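Local structure of dihydroneopterin aldolase (Burkholderia thailandensis, 3V9O) at residues A[23-28]-A[71-76]. The protein belongs to the dihydroneopterin aldolase family, whose subunits have an antiparallel sheet backed by helices and assemble into multimers, here with guanine bound. Numbering follows the deposited sequence. Where two conformers were deposited one is given.
Sequences RRLYLR and EVVDYD. With GUN (guanine), chain G.
Leu25 lays its CD1 methyl against the bend at Val73-Tyr75, where the loop ahead of helix 76-87 passes the first strand of the tunnelling fold (T-fold) of this family, whose antiparallel sheet runs on into the second subunit. That one methyl makes all of the leucine's closest contacts. Leu25 CD1 lies 3.7 Å from Val73 O and 4.1 Å from Val73 CG1. Leu25 CD1 is also 4.2 Å from Tyr75 CB. Its reach follows from chi1 of -50°, which sets CG anti to the carbonyl carbon. Met78 of helix 76-87 also touches Leu25, while the leucine's backbone is hydrogen-bonded to the backbone of Leu55 in strand 47-58, so the contact joins sheet, loop and helix.

The loop binds guanine through three successive residues. Val73 O, beside the leucine methyl, accepts from guanine N2 at 2.8 Å; Tyr75 N donates to N3; Asp74 OD1 accepts from N9 at 2.9 Å. This same OD1 takes a capping bond from Asp76 N, which arrives 36° out of the carboxylate plane, so the backbone N of Asp76 probably helps to hold the carboxylate that receives N9.

Tyr75 CB faces the strand, but chi1 of 57° places CG between the backbone N and carbonyl carbon and carries the ring away from Leu25. There guanine lies nearly parallel over one face of the ring, with C4 3.4 Å above the Tyr75 ring plane, over its centre. Glu95 OE2 and Gln94 N of the second subunit also hydrogen-bond guanine, and Gln94 is the main polar partner of the tyrosine, so the pocket is built at a subunit interface. On the guanine face opposite the Tyr75 ring, Val72 CG2 sits under N2 at 3.5 Å.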
loop_
_atom_site.group_PDB
_atom_site.type_symbol
_atom_site.label_atom_id
_atom_site.label_comp_id
_atom_site.label_asym_id
_atom_site.label_seq_id
_atom_site.Cartn_x
_atom_site.Cartn_y
_atom_site.Cartn_z
ATOM N N ARG A 23 -9.226 -15.864 2.224
ATOM C CA ARG A 23 -9.710 -14.519 1.853
ATOM C C ARG A 23 -9.404 -13.551 2.973
ATOM O O ARG A 23 -9.109 -13.951 4.119
ATOM C CB ARG A 23 -11.215 -14.528 1.545
ATOM C CG ARG A 23 -12.098 -14.740 2.753
ATOM C CD ARG A 23 -13.612 -14.603 2.369
ATOM N NE ARG A 23 -14.143 -15.741 1.571
ATOM C CZ ARG A 23 -14.478 -15.696 0.278
ATOM N NH1 ARG A 23 -14.306 -14.651 -0.467
ATOM N NH2 ARG A 23 -15.062 -16.752 -0.276
ATOM N N ARG A 24 -9.423 -12.278 2.641
ATOM C CA ARG A 24 -9.175 -11.201 3.619
ATOM C C ARG A 24 -10.452 -10.447 3.863
ATOM O O ARG A 24 -11.085 -9.952 2.924
ATOM C CB ARG A 24 -8.128 -10.244 3.074
ATOM C CG ARG A 24 -7.882 -9.003 3.966
ATOM C CD ARG A 24 -6.626 -8.231 3.495
ATOM N NE ARG A 24 -6.863 -7.501 2.248
ATOM C CZ ARG A 24 -7.176 -6.194 2.179
ATOM N NH1 ARG A 24 -7.291 -5.467 3.283
ATOM N NH2 ARG A 24 -7.364 -5.607 0.985
ATOM N N LEU A 25 -10.895 -10.355 5.105
ATOM C CA LEU A 25 -11.984 -9.472 5.509
ATOM C C LEU A 25 -11.313 -8.250 6.108
ATOM O O LEU A 25 -10.289 -8.388 6.764
ATOM C CB LEU A 25 -12.810 -10.160 6.598
ATOM C CG LEU A 25 -13.272 -11.618 6.324
ATOM C CD1 LEU A 25 -14.056 -12.107 7.532
ATOM C CD2 LEU A 25 -14.125 -11.723 5.087
ATOM N N TYR A 26 -11.844 -7.058 5.851
ATOM C CA TYR A 26 -11.137 -5.865 6.327
ATOM C C TYR A 26 -12.136 -4.814 6.803
ATOM O O TYR A 26 -13.205 -4.600 6.256
ATOM C CB TYR A 26 -10.154 -5.331 5.272
ATOM C CG TYR A 26 -10.744 -4.889 3.959
ATOM C CD1 TYR A 26 -11.174 -3.559 3.774
ATOM C CD2 TYR A 26 -10.815 -5.771 2.873
ATOM C CE1 TYR A 26 -11.637 -3.128 2.550
ATOM C CE2 TYR A 26 -11.280 -5.353 1.647
ATOM C CZ TYR A 26 -11.709 -4.045 1.458
ATOM O OH TYR A 26 -12.110 -3.628 0.208
ATOM N N LEU A 27 -11.660 -4.113 7.845
ATOM C CA LEU A 27 -12.380 -2.965 8.412
ATOM C C LEU A 27 -11.443 -1.777 8.292
ATOM O O LEU A 27 -10.298 -1.767 8.825
ATOM C CB LEU A 27 -12.643 -3.269 9.905
ATOM C CG LEU A 27 -13.620 -2.268 10.522
ATOM C CD1 LEU A 27 -15.020 -2.363 9.936
ATOM C CD2 LEU A 27 -13.636 -2.526 12.072
ATOM N N ARG A 28 -11.851 -0.764 7.517
ATOM C CA ARG A 28 -11.007 0.394 7.258
ATOM C C ARG A 28 -11.437 1.593 8.078
ATOM O O ARG A 28 -12.608 2.006 8.019
ATOM C CB ARG A 28 -11.001 0.793 5.758
ATOM C CG ARG A 28 -10.012 1.895 5.476
ATOM C CD ARG A 28 -9.576 2.087 4.021
ATOM N NE ARG A 28 -10.687 2.570 3.215
ATOM C CZ ARG A 28 -11.360 1.834 2.308
ATOM N NH1 ARG A 28 -11.014 0.606 2.022
ATOM N NH2 ARG A 28 -12.351 2.415 1.677
ATOM N N GLU A 71 -22.612 -19.605 6.010
ATOM C CA GLU A 71 -21.522 -20.214 5.245
ATOM C C GLU A 71 -20.194 -19.469 5.367
ATOM O O GLU A 71 -19.184 -19.912 4.813
ATOM C CB GLU A 71 -21.884 -20.274 3.758
ATOM C CG GLU A 71 -23.059 -21.175 3.482
ATOM C CD GLU A 71 -23.298 -21.242 2.014
ATOM O OE1 GLU A 71 -23.924 -20.302 1.521
ATOM O OE2 GLU A 71 -22.823 -22.183 1.318
ATOM N N VAL A 72 -20.210 -18.269 5.966
ATOM C CA VAL A 72 -18.995 -17.475 6.065
ATOM C C VAL A 72 -18.710 -16.996 7.485
ATOM O O VAL A 72 -19.529 -17.205 8.412
ATOM C CB VAL A 72 -19.069 -16.244 5.121
ATOM C CG1 VAL A 72 -19.342 -16.634 3.689
ATOM C CG2 VAL A 72 -20.127 -15.230 5.556
ATOM N N VAL A 73 -17.516 -16.437 7.691
ATOM C CA VAL A 73 -17.184 -15.765 8.955
ATOM C C VAL A 73 -17.766 -14.352 8.879
ATOM O O VAL A 73 -17.435 -13.588 8.001
ATOM C CB VAL A 73 -15.650 -15.686 9.198
ATOM C CG1 VAL A 73 -15.357 -14.790 10.411
ATOM C CG2 VAL A 73 -15.080 -17.110 9.413
ATOM N N ASP A 74 -18.731 -14.067 9.757
ATOM C CA ASP A 74 -19.415 -12.762 9.770
ATOM C C ASP A 74 -18.417 -11.645 10.064
ATOM O O ASP A 74 -17.775 -11.627 11.129
ATOM C CB ASP A 74 -20.482 -12.813 10.848
ATOM C CG ASP A 74 -21.446 -11.627 10.810
ATOM O OD1 ASP A 74 -21.050 -10.543 10.379
ATOM O OD2 ASP A 74 -22.591 -11.816 11.317
ATOM N N TYR A 75 -18.225 -10.726 9.145
ATOM C CA TYR A 75 -17.246 -9.700 9.358
ATOM C C TYR A 75 -17.627 -8.651 10.409
ATOM O O TYR A 75 -16.734 -7.890 10.837
ATOM C CB TYR A 75 -16.863 -9.038 8.007
ATOM C CG TYR A 75 -17.946 -8.416 7.165
ATOM C CD1 TYR A 75 -18.938 -7.603 7.707
ATOM C CD2 TYR A 75 -17.916 -8.566 5.775
ATOM C CE1 TYR A 75 -19.888 -6.992 6.864
ATOM C CE2 TYR A 75 -18.853 -7.968 4.940
ATOM C CZ TYR A 75 -19.854 -7.192 5.510
ATOM O OH TYR A 75 -20.752 -6.607 4.652
ATOM N N ASP A 76 -18.852 -8.710 10.933
ATOM C CA ASP A 76 -19.214 -7.882 12.097
ATOM C C ASP A 76 -18.345 -8.203 13.327
ATOM O O ASP A 76 -18.287 -7.390 14.252
ATOM C CB ASP A 76 -20.678 -8.034 12.493
ATOM C CG ASP A 76 -21.662 -7.383 11.491
ATOM O OD1 ASP A 76 -21.266 -6.651 10.559
ATOM O OD2 ASP A 76 -22.868 -7.635 11.691
HETATM N N9 GUN G . -22.054 -9.681 7.841
HETATM C C8 GUN G . -23.083 -8.976 7.231
HETATM N N7 GUN G . -22.999 -8.998 5.823
HETATM C C5 GUN G . -21.904 -9.814 5.610
HETATM C C6 GUN G . -21.254 -10.249 4.361
HETATM O O6 GUN G . -21.638 -9.959 3.217
HETATM N N1 GUN G . -20.134 -11.066 4.510
HETATM C C2 GUN G . -19.593 -11.387 5.753
HETATM N N2 GUN G . -18.438 -12.130 5.820
HETATM N N3 GUN G . -20.200 -10.977 6.949
HETATM C C4 GUN G . -21.327 -10.194 6.798
#